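Local coordinates for Vv2_1132 (Vibrio vulnificus CMCP6, PDB 5Y9S), which probably binds DNA through its N-terminal helix-turn-helix domain and regulates transcription as a tetrameric LysR-type regulator, at residues E173-I177 against W298-D302; V185-L190 against A242-G247; L14-L18 against A76-L80. One frame throughout, in Å; residues are numbered along the deposited sequence.

How the interactions relate
The three contacts sample both domains of a LysR-type chain. Interaction 3 belongs to the N-terminal part, where helix 11-22 of the helix-turn-helix domain meets the long helix 67-90; interactions 1 and 2 lie in the substrate-binding domain. Strand 172-186 is common to these two, its start used in interaction 1 and its end in interaction 2, with contact centres about 35 Å apart and nearest atoms about 20 Å apart. Interaction 3 lies across the chain's centre from both, its own centre about 47 Å from that of interaction 1 and about 50 Å from that of interaction 2. In relatives an effector cleft lies between the two subdomains spanned by such long strands.

Interaction 1 of 3, residues E173-I177 against W298-D302; sequences EKCVI and WQEID
Cys175 sits on the indole of Trp298 and makes the tight centre of this contact between strand 172-186 and the C-terminal end of the chain. Its CB comes to 3.6 Å from Trp298 CZ2, while SG lies 4.2 Å from the centroid of the six-membered ring, 26° off the ring normal. This is a sulfur-aromatic contact over one face, displaced toward the rim. With chi1 at 180° the indole of Trp298 extends from helix 292-300 to the strand, bringing its six-membered ring to Cys175. Beside it a second apolar touch closes the inner side: CD1 of Ile177 and CD1 of Ile301 meet at 3.7 Å, the two side chains crossing at a slant. Phe155 of the neighbouring strand 153-157 packs on both isoleucines.

The outer side is looser and polar. Glu173, extended beyond CG, reaches across to the indole at a slant, its OE1 3.9 Å from Trp298 CZ2 and its carboxylate turned 48° from the ring plane. The other oxygen, OE2, forms a salt bridge with Arg285, which also makes a cation-pi contact with Trp298; one arginine thus joins the carboxylate and the indole. Asp302, solvent-exposed at the modelled end of the chain, brings only its OD1 to 3.9 Å from Cys175 SG.

The strand itself is held by antiparallel backbone hydrogen bonds from Glu173, Cys175 and Ile177 to strand 277-286. Trp298 from the last helix and Ile301 from the loop just after it pack on the sheet, a helix-on-sheet packing consistent with an alpha/beta subdomain of the periplasmic-binding-protein fold found in LysR regulators.

Interaction 2 of 3, residues V185-L190 against A242-G247; sequences VVAPRL and AIGGAG
A chi1 of 99° and a bend at chi2 (-147°) swing the Arg189 guanidinium back over Gly245, whose CA lies 3.9 Å above the plane, toward its rim. From there Arg189 NH2 reaches Gly244 O at 3.3 Å in a weak, strongly bent hydrogen bond (123° at the hydrogen). Leu190, with its first torsion also away from a staggered value, pushes CD1 to 3.2 Å from Gly245 O, a tight approach. The methyl of Ala187 faces two helix-end carbonyls, with CB 3.3 Å from Ala242 O and 3.4 Å from Ile243 O.

One water ties the backbones together: it accepts from Ala187 N at 3.0 Å and donates to Ala242 O at 2.6 Å and Gly247 O at 2.7 Å. Ala242 O thereby serves two partners, as it also takes the Gly245 N-H that closes the helix. The positive phi of Gly245 suits glycine, and the guanidinium lies where a beta carbon would otherwise project.

Helix 235-243 thus ends in a Schellman motif with Gly245 as C-prime, packed against the segment that follows strand 172-186 within the substrate-binding domain.

Interaction 3 of 3, residues L14-L18 against A76-L80; sequences LEDFL and AENLL
Leu14 spreads three carbons over helix 67-90, each on a different partner. Its CG is anti to the carbonyl carbon (chi1 -54°) and the side chain continues extended, which sends CD1 across Leu79 at about a right angle, 3.7 Å from Leu79 CB, and sets CD2 4.0 Å from Ala76 CB. The CB stays behind, 3.7 Å from Leu80 CD1.

Leu80 answers in an unusual conformation: chi1 is -133°, well away from a staggered value. CD1 is lodged against both Leu14 CB and Glu15 CG, the latter also at 3.7 Å. The other methyl, CD2, meets Leu18 CD1 tip to tip at 3.8 Å.

The short Ala76 methyl is shared, receiving Leu18 CD2 at 4.1 Å and Phe17 CD2 at 4.0 Å. Phe17 turns its ring on toward Phe72, which it meets edge-to-face. Other subunits touch the margin of this core: Leu166 of the second subunit packs on Leu18, Ser167 OG of that subunit is hydrogen-bonded to Glu77 OE2, and Phe11 of the third subunit touches Leu79.

The short segments run at 137° to each other, 9.8 Å apart at closest. This apolar seam joins the first helix of the helix-turn-helix domain to the long linker helix, as in LysR-type regulators.

Interaction 1 of 3, residues E173-I177 against W298-D302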
ATOM      1  N   GLU D 173     -26.764  24.837 -15.952  1.00 37.90           N
ATOM      2  CA  GLU D 173     -27.224  26.206 -16.113  1.00 33.45           C
ATOM      3  C   GLU D 173     -26.338  27.143 -15.296  1.00 40.26           C
ATOM      4  O   GLU D 173     -25.838  26.780 -14.227  1.00 42.55           O
ATOM      5  CB  GLU D 173     -28.677  26.365 -15.685  1.00 25.16           C
ATOM      6  CG  GLU D 173     -29.275  27.725 -16.038  1.00 29.54           C
ATOM      7  CD  GLU D 173     -30.654  27.920 -15.451  1.00 42.57           C
ATOM      8  OE1 GLU D 173     -31.164  29.054 -15.519  1.00 50.62           O
ATOM      9  OE2 GLU D 173     -31.226  26.942 -14.922  1.00 45.57           O
ATOM     10  N   LYS D 174     -26.144  28.355 -15.809  1.00 36.29           N
ATOM     11  CA  LYS D 174     -25.270  29.327 -15.176  1.00 33.14           C
ATOM     12  C   LYS D 174     -25.970  30.670 -15.104  1.00 37.44           C
ATOM     13  O   LYS D 174     -26.738  31.036 -15.997  1.00 49.77           O
ATOM     14  CB  LYS D 174     -23.937  29.458 -15.919  1.00 37.93           C
ATOM     15  CG  LYS D 174     -23.882  30.494 -17.033  1.00 43.41           C
ATOM     16  CD  LYS D 174     -22.475  30.584 -17.620  1.00 39.97           C
ATOM     17  CE  LYS D 174     -22.395  31.671 -18.681  1.00 51.86           C
ATOM     18  NZ  LYS D 174     -23.432  31.506 -19.760  1.00 59.47           N
ATOM     19  N   CYS D 175     -25.730  31.379 -14.010  1.00 38.43           N
ATOM     20  CA  CYS D 175     -26.272  32.708 -13.804  1.00 45.60           C
ATOM     21  C   CYS D 175     -25.192  33.566 -13.164  1.00 46.12           C
ATOM     22  O   CYS D 175     -24.210  33.059 -12.613  1.00 40.61           O
ATOM     23  CB  CYS D 175     -27.537  32.690 -12.941  1.00 39.40           C
ATOM     24  SG  CYS D 175     -27.233  32.792 -11.165  1.00 44.13           S
ATOM     25  N   VAL D 176     -25.386  34.874 -13.269  1.00 42.93           N
ATOM     26  CA  VAL D 176     -24.422  35.863 -12.820  1.00 30.29           C
ATOM     27  C   VAL D 176     -24.864  36.329 -11.442  1.00 34.12           C
ATOM     28  O   VAL D 176     -25.949  36.900 -11.292  1.00 41.01           O
ATOM     29  CB  VAL D 176     -24.336  37.038 -13.809  1.00 34.22           C
ATOM     30  CG1 VAL D 176     -23.392  38.134 -13.294  1.00 31.64           C
ATOM     31  CG2 VAL D 176     -23.904  36.534 -15.186  1.00 31.90           C
ATOM     32  N   ILE D 177     -24.030  36.073 -10.433  1.00 33.40           N
ATOM     33  CA  ILE D 177     -24.340  36.499  -9.072  1.00 38.81           C
ATOM     34  C   ILE D 177     -23.997  37.963  -8.887  1.00 41.50           C
ATOM     35  O   ILE D 177     -24.762  38.728  -8.289  1.00 47.78           O
ATOM     36  CB  ILE D 177     -23.581  35.630  -8.054  1.00 37.99           C
ATOM     37  CG1 ILE D 177     -24.116  34.208  -8.060  1.00 26.03           C
ATOM     38  CG2 ILE D 177     -23.669  36.256  -6.669  1.00 51.60           C
ATOM     39  CD1 ILE D 177     -25.602  34.150  -7.963  1.00 35.23           C
ATOM     40  N   TRP D 298     -32.034  29.089  -5.616  1.00 48.29           N
ATOM     41  CA  TRP D 298     -31.669  29.680  -6.901  1.00 48.23           C
ATOM     42  C   TRP D 298     -32.571  30.861  -7.246  1.00 52.55           C
ATOM     43  O   TRP D 298     -32.086  31.922  -7.657  1.00 48.08           O
ATOM     44  CB  TRP D 298     -31.725  28.609  -7.988  1.00 39.57           C
ATOM     45  CG  TRP D 298     -31.384  29.092  -9.343  1.00 36.49           C
ATOM     46  CD1 TRP D 298     -32.204  29.757 -10.208  1.00 36.05           C
ATOM     47  CD2 TRP D 298     -30.126  28.945 -10.016  1.00 39.39           C
ATOM     48  NE1 TRP D 298     -31.535  30.034 -11.376  1.00 40.06           N
ATOM     49  CE2 TRP D 298     -30.257  29.548 -11.284  1.00 44.86           C
ATOM     50  CE3 TRP D 298     -28.904  28.360  -9.672  1.00 37.51           C
ATOM     51  CZ2 TRP D 298     -29.207  29.585 -12.210  1.00 51.41           C
ATOM     52  CZ3 TRP D 298     -27.861  28.394 -10.593  1.00 43.62           C
ATOM     53  CH2 TRP D 298     -28.020  29.007 -11.845  1.00 45.27           C
ATOM     54  N   GLN D 299     -33.885  30.706  -7.061  1.00 49.25           N
ATOM     55  CA  GLN D 299     -34.816  31.781  -7.389  1.00 55.16           C
ATOM     56  C   GLN D 299     -34.595  33.013  -6.528  1.00 62.88           C
ATOM     57  O   GLN D 299     -35.084  34.092  -6.873  1.00 64.90           O
ATOM     58  CB  GLN D 299     -36.262  31.295  -7.250  1.00 59.21           C
ATOM     59  CG  GLN D 299     -36.930  30.953  -8.581  1.00 69.33           C
ATOM     60  CD  GLN D 299     -36.674  29.517  -9.038  1.00 79.48           C
ATOM     61  OE1 GLN D 299     -36.206  28.678  -8.273  1.00 85.26           O
ATOM     62  NE2 GLN D 299     -36.983  29.235 -10.298  1.00 82.10           N
ATOM     63  N   GLU D 300     -33.866  32.887  -5.425  1.00 65.55           N
ATOM     64  CA  GLU D 300     -33.633  34.046  -4.578  1.00 70.47           C
ATOM     65  C   GLU D 300     -32.428  34.878  -5.031  1.00 68.31           C
ATOM     66  O   GLU D 300     -32.414  36.099  -4.817  1.00 74.82           O
ATOM     67  CB  GLU D 300     -33.480  33.590  -3.121  1.00 64.50           C
ATOM     68  CG  GLU D 300     -34.102  34.546  -2.102  1.00 63.12           C
ATOM     69  CD  GLU D 300     -33.384  35.873  -2.062  1.00 67.83           C
ATOM     70  OE1 GLU D 300     -32.136  35.866  -1.990  1.00 73.13           O
ATOM     71  OE2 GLU D 300     -34.056  36.920  -2.111  1.00 72.50           O
ATOM     72  N   ILE D 301     -31.436  34.271  -5.677  1.00 68.19           N
ATOM     73  CA  ILE D 301     -30.262  34.996  -6.172  1.00 59.86           C
ATOM     74  C   ILE D 301     -30.455  35.191  -7.676  1.00 66.59           C
ATOM     75  O   ILE D 301     -29.980  34.405  -8.497  1.00 56.15           O
ATOM     76  CB  ILE D 301     -28.952  34.268  -5.846  1.00 50.73           C
ATOM     77  CG1 ILE D 301     -29.092  32.763  -6.047  1.00 51.75           C
ATOM     78  CG2 ILE D 301     -28.494  34.534  -4.416  1.00 43.48           C
ATOM     79  CD1 ILE D 301     -27.805  32.023  -5.822  1.00 53.62           C
ATOM     80  N   ASP D 302     -31.160  36.259  -8.047  1.00 75.54           N
ATOM     81  CA  ASP D 302     -31.335  36.635  -9.458  1.00 81.15           C
ATOM     82  C   ASP D 302     -31.865  38.066  -9.576  1.00 80.05           C
ATOM     83  O   ASP D 302     -31.937  38.627 -10.672  1.00 79.14           O
ATOM     84  CB  ASP D 302     -32.278  35.659 -10.178  1.00 79.33           C
ATOM     85  CG  ASP D 302     -31.550  34.766 -11.182  1.00 74.93           C
ATOM     86  OD1 ASP D 302     -30.362  35.025 -11.459  1.00 74.14           O
ATOM     87  OD2 ASP D 302     -32.164  33.803 -11.693  1.00 73.11           O
TER

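Interaction 2 of 3, residues V185-L190 against A242-G247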
ATOM      1  N   VAL D 185      -5.691  48.393  -3.662  1.00 23.37           N
ATOM      2  CA  VAL D 185      -5.938  49.041  -2.379  1.00 23.97           C
ATOM      3  C   VAL D 185      -4.633  49.179  -1.610  1.00 29.26           C
ATOM      4  O   VAL D 185      -3.667  48.442  -1.834  1.00 23.59           O
ATOM      5  CB  VAL D 185      -6.959  48.278  -1.512  1.00 25.28           C
ATOM      6  CG1 VAL D 185      -8.356  48.336  -2.145  1.00 27.55           C
ATOM      7  CG2 VAL D 185      -6.469  46.844  -1.265  1.00 22.66           C
ATOM      8  N   VAL D 186      -4.639  50.125  -0.665  1.00 25.09           N
ATOM      9  CA  VAL D 186      -3.452  50.466   0.112  1.00 25.64           C
ATOM     10  C   VAL D 186      -3.898  51.076   1.431  1.00 27.51           C
ATOM     11  O   VAL D 186      -4.969  51.681   1.521  1.00 28.06           O
ATOM     12  CB  VAL D 186      -2.529  51.427  -0.683  1.00 29.72           C
ATOM     13  CG1 VAL D 186      -3.171  52.772  -0.842  1.00 26.93           C
ATOM     14  CG2 VAL D 186      -1.178  51.549  -0.019  1.00 38.98           C
ATOM     15  N   ALA D 187      -3.069  50.917   2.461  1.00 27.37           N
ATOM     16  CA  ALA D 187      -3.358  51.563   3.731  1.00 27.07           C
ATOM     17  C   ALA D 187      -3.241  53.080   3.561  1.00 34.46           C
ATOM     18  O   ALA D 187      -2.416  53.555   2.774  1.00 28.39           O
ATOM     19  CB  ALA D 187      -2.411  51.063   4.825  1.00 27.05           C
ATOM     20  N   PRO D 188      -4.077  53.860   4.250  1.00 36.22           N
ATOM     21  CA  PRO D 188      -4.065  55.316   4.020  1.00 36.97           C
ATOM     22  C   PRO D 188      -2.713  55.961   4.251  1.00 35.68           C
ATOM     23  O   PRO D 188      -2.348  56.898   3.529  1.00 44.36           O
ATOM     24  CB  PRO D 188      -5.117  55.825   5.012  1.00 37.92           C
ATOM     25  CG  PRO D 188      -6.060  54.671   5.163  1.00 40.73           C
ATOM     26  CD  PRO D 188      -5.188  53.448   5.126  1.00 37.89           C
ATOM     27  N   ARG D 189      -1.944  55.483   5.228  1.00 30.72           N
ATOM     28  CA  ARG D 189      -0.682  56.155   5.522  1.00 40.71           C
ATOM     29  C   ARG D 189       0.284  56.083   4.339  1.00 46.84           C
ATOM     30  O   ARG D 189       1.017  57.045   4.075  1.00 55.42           O
ATOM     31  CB  ARG D 189      -0.077  55.566   6.796  1.00 31.51           C
ATOM     32  CG  ARG D 189       0.997  54.556   6.577  1.00 42.63           C
ATOM     33  CD  ARG D 189       0.982  53.490   7.648  1.00 43.01           C
ATOM     34  NE  ARG D 189       2.150  52.640   7.496  1.00 46.86           N
ATOM     35  CZ  ARG D 189       2.249  51.419   8.002  1.00 63.73           C
ATOM     36  NH1 ARG D 189       3.356  50.708   7.801  1.00 69.30           N
ATOM     37  NH2 ARG D 189       1.242  50.912   8.710  1.00 67.59           N
ATOM     38  N   LEU D 190       0.247  54.986   3.580  1.00 39.19           N
ATOM     39  CA  LEU D 190       1.121  54.736   2.443  1.00 32.41           C
ATOM     40  C   LEU D 190       0.695  55.441   1.162  1.00 42.85           C
ATOM     41  O   LEU D 190       1.429  55.353   0.168  1.00 39.54           O
ATOM     42  CB  LEU D 190       1.172  53.244   2.159  1.00 34.23           C
ATOM     43  CG  LEU D 190       2.429  52.509   2.583  1.00 37.08           C
ATOM     44  CD1 LEU D 190       2.360  51.103   2.064  1.00 32.64           C
ATOM     45  CD2 LEU D 190       3.623  53.228   2.015  1.00 42.38           C
ATOM     46  N   ALA D 242      -2.510  44.347   3.570  1.00 21.96           N
ATOM     47  CA  ALA D 242      -2.607  45.702   3.045  1.00 26.20           C
ATOM     48  C   ALA D 242      -2.983  46.685   4.148  1.00 27.88           C
ATOM     49  O   ALA D 242      -2.464  47.811   4.193  1.00 24.48           O
ATOM     50  CB  ALA D 242      -3.607  45.746   1.895  1.00 24.66           C
ATOM     51  N   ILE D 243      -3.866  46.268   5.061  1.00 23.63           N
ATOM     52  CA  ILE D 243      -4.270  47.164   6.148  1.00 28.96           C
ATOM     53  C   ILE D 243      -3.051  47.593   6.944  1.00 32.14           C
ATOM     54  O   ILE D 243      -2.923  48.759   7.335  1.00 31.69           O
ATOM     55  CB  ILE D 243      -5.307  46.481   7.058  1.00 28.08           C
ATOM     56  CG1 ILE D 243      -6.647  46.301   6.355  1.00 24.12           C
ATOM     57  CG2 ILE D 243      -5.479  47.258   8.366  1.00 25.45           C
ATOM     58  CD1 ILE D 243      -7.677  45.633   7.264  1.00 25.88           C
ATOM     59  N   GLY D 244      -2.136  46.653   7.191  1.00 31.90           N
ATOM     60  CA  GLY D 244      -0.907  46.914   7.902  1.00 30.27           C
ATOM     61  C   GLY D 244       0.145  47.631   7.095  1.00 25.47           C
ATOM     62  O   GLY D 244       1.275  47.767   7.567  1.00 30.32           O
ATOM     63  N   GLY D 245      -0.183  48.102   5.897  1.00 25.36           N
ATOM     64  CA  GLY D 245       0.758  48.903   5.138  1.00 25.79           C
ATOM     65  C   GLY D 245       1.900  48.144   4.500  1.00 37.50           C
ATOM     66  O   GLY D 245       2.906  48.761   4.144  1.00 40.15           O
ATOM     67  N   ALA D 246       1.778  46.822   4.330  1.00 24.18           N
ATOM     68  CA  ALA D 246       2.860  46.056   3.737  1.00 23.63           C
ATOM     69  C   ALA D 246       2.989  46.267   2.232  1.00 23.63           C
ATOM     70  O   ALA D 246       3.951  45.773   1.631  1.00 29.25           O
ATOM     71  CB  ALA D 246       2.661  44.581   4.055  1.00 25.28           C
ATOM     72  N   GLY D 247       2.084  47.002   1.608  1.00 25.92           N
ATOM     73  CA  GLY D 247       2.160  47.220   0.182  1.00 26.59           C
ATOM     74  C   GLY D 247       0.771  47.297  -0.415  1.00 33.28           C
ATOM     75  O   GLY D 247      -0.232  47.348   0.295  1.00 26.40           O
TER
HETATM   76  O   HOH W   1      -0.817  48.912   2.479  1.00 24.90           O

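Interaction 3 of 3, residues L14-L18 against A76-L80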
ATOM      1  N   LEU D  14      -4.633  -2.057  14.737  1.00 12.23           N
ATOM      2  CA  LEU D  14      -3.680  -1.147  14.117  1.00 11.84           C
ATOM      3  C   LEU D  14      -3.740   0.227  14.757  1.00 12.05           C
ATOM      4  O   LEU D  14      -2.720   0.759  15.205  1.00 21.42           O
ATOM      5  CB  LEU D  14      -3.954  -1.057  12.623  1.00 11.32           C
ATOM      6  CG  LEU D  14      -3.976  -2.410  11.935  1.00 19.94           C
ATOM      7  CD1 LEU D  14      -4.315  -2.228  10.475  1.00 18.03           C
ATOM      8  CD2 LEU D  14      -2.644  -3.085  12.087  1.00 18.44           C
ATOM      9  N   GLU D  15      -4.925   0.825  14.816  1.00 13.98           N
ATOM     10  CA  GLU D  15      -5.025   2.109  15.511  1.00 19.52           C
ATOM     11  C   GLU D  15      -4.745   1.936  16.992  1.00 13.07           C
ATOM     12  O   GLU D  15      -4.133   2.815  17.608  1.00 24.80           O
ATOM     13  CB  GLU D  15      -6.403   2.751  15.289  1.00 25.82           C
ATOM     14  CG  GLU D  15      -7.064   2.372  13.957  1.00 44.35           C
ATOM     15  CD  GLU D  15      -8.463   2.981  13.767  1.00 61.63           C
ATOM     16  OE1 GLU D  15      -8.597   4.212  13.961  1.00 71.46           O
ATOM     17  OE2 GLU D  15      -9.425   2.235  13.428  1.00 53.37           O
ATOM     18  N   ASP D  16      -5.154   0.805  17.575  1.00 19.31           N
ATOM     19  CA  ASP D  16      -4.736   0.496  18.949  1.00 14.02           C
ATOM     20  C   ASP D  16      -3.233   0.629  19.073  1.00 13.96           C
ATOM     21  O   ASP D  16      -2.723   1.337  19.947  1.00 14.38           O
ATOM     22  CB  ASP D  16      -5.150  -0.923  19.344  1.00 14.30           C
ATOM     23  CG  ASP D  16      -6.635  -1.050  19.574  1.00 20.13           C
ATOM     24  OD1 ASP D  16      -7.290  -0.001  19.673  1.00 18.70           O
ATOM     25  OD2 ASP D  16      -7.157  -2.188  19.640  1.00 21.00           O
ATOM     26  N   PHE D  17      -2.514  -0.016  18.155  1.00 13.48           N
ATOM     27  CA  PHE D  17      -1.060   0.031  18.175  1.00 13.43           C
ATOM     28  C   PHE D  17      -0.555   1.470  18.052  1.00 18.81           C
ATOM     29  O   PHE D  17       0.218   1.936  18.893  1.00 19.01           O
ATOM     30  CB  PHE D  17      -0.496  -0.850  17.067  1.00 12.92           C
ATOM     31  CG  PHE D  17       0.958  -0.609  16.815  1.00 15.67           C
ATOM     32  CD1 PHE D  17       1.928  -1.273  17.552  1.00 13.19           C
ATOM     33  CD2 PHE D  17       1.363   0.301  15.841  1.00 14.51           C
ATOM     34  CE1 PHE D  17       3.279  -1.039  17.323  1.00 22.34           C
ATOM     35  CE2 PHE D  17       2.709   0.554  15.622  1.00 12.32           C
ATOM     36  CZ  PHE D  17       3.671  -0.130  16.362  1.00 12.72           C
ATOM     37  N   LEU D  18      -0.956   2.177  16.987  1.00 15.40           N
ATOM     38  CA  LEU D  18      -0.529   3.567  16.808  1.00 14.51           C
ATOM     39  C   LEU D  18      -0.822   4.399  18.057  1.00 18.91           C
ATOM     40  O   LEU D  18       0.045   5.133  18.560  1.00 14.04           O
ATOM     41  CB  LEU D  18      -1.236   4.174  15.603  1.00 12.59           C
ATOM     42  CG  LEU D  18      -0.904   3.580  14.219  1.00 18.53           C
ATOM     43  CD1 LEU D  18      -1.203   4.556  13.106  1.00 20.56           C
ATOM     44  CD2 LEU D  18       0.537   3.165  14.114  1.00 21.59           C
ATOM     45  N   ALA D  76       1.471  -1.124   9.996  1.00 10.28           N
ATOM     46  CA  ALA D  76       0.199  -0.648  10.528  1.00 10.41           C
ATOM     47  C   ALA D  76      -0.294   0.576   9.764  1.00 10.15           C
ATOM     48  O   ALA D  76      -1.475   0.666   9.429  1.00 20.72           O
ATOM     49  CB  ALA D  76       0.343  -0.351  12.019  1.00 10.88           C
ATOM     50  N   GLU D  77       0.602   1.512   9.447  1.00 17.58           N
ATOM     51  CA  GLU D  77       0.176   2.713   8.724  1.00 17.10           C
ATOM     52  C   GLU D  77      -0.257   2.383   7.295  1.00 12.42           C
ATOM     53  O   GLU D  77      -1.290   2.874   6.826  1.00 16.50           O
ATOM     54  CB  GLU D  77       1.294   3.761   8.730  1.00 18.51           C
ATOM     55  CG  GLU D  77       1.736   4.225  10.145  1.00 21.04           C
ATOM     56  CD  GLU D  77       2.787   5.340  10.109  1.00 38.53           C
ATOM     57  OE1 GLU D  77       2.793   6.211  11.016  1.00 39.86           O
ATOM     58  OE2 GLU D  77       3.614   5.344   9.156  1.00 41.68           O
ATOM     59  N   ASN D  78       0.487   1.534   6.591  1.00 13.19           N
ATOM     60  CA  ASN D  78       0.083   1.210   5.220  1.00 10.32           C
ATOM     61  C   ASN D  78      -1.290   0.537   5.210  1.00 11.72           C
ATOM     62  O   ASN D  78      -2.177   0.916   4.440  1.00 23.06           O
ATOM     63  CB  ASN D  78       1.154   0.339   4.555  1.00 13.30           C
ATOM     64  CG  ASN D  78       2.486   1.096   4.363  1.00 36.56           C
ATOM     65  OD1 ASN D  78       2.493   2.282   4.047  1.00 41.13           O
ATOM     66  ND2 ASN D  78       3.608   0.398   4.537  1.00 37.63           N
ATOM     67  N   LEU D  79      -1.509  -0.415   6.118  1.00 10.39           N
ATOM     68  CA  LEU D  79      -2.790  -1.123   6.148  1.00 14.79           C
ATOM     69  C   LEU D  79      -3.921  -0.176   6.496  1.00 15.70           C
ATOM     70  O   LEU D  79      -4.961  -0.151   5.824  1.00 16.56           O
ATOM     71  CB  LEU D  79      -2.736  -2.252   7.166  1.00 16.28           C
ATOM     72  CG  LEU D  79      -2.811  -3.668   6.638  1.00 18.93           C
ATOM     73  CD1 LEU D  79      -2.989  -4.600   7.822  1.00 23.59           C
ATOM     74  CD2 LEU D  79      -3.976  -3.793   5.708  1.00 16.50           C
ATOM     75  N   LEU D  80      -3.729   0.609   7.561  1.00 15.12           N
ATOM     76  CA  LEU D  80      -4.692   1.639   7.912  1.00 17.97           C
ATOM     77  C   LEU D  80      -5.002   2.506   6.705  1.00 13.69           C
ATOM     78  O   LEU D  80      -6.165   2.656   6.311  1.00 16.76           O
ATOM     79  CB  LEU D  80      -4.142   2.479   9.056  1.00 23.87           C
ATOM     80  CG  LEU D  80      -5.095   2.743  10.211  1.00 35.80           C
ATOM     81  CD1 LEU D  80      -5.834   1.476  10.602  1.00 21.28           C
ATOM     82  CD2 LEU D  80      -4.263   3.236  11.368  1.00 49.68           C
TER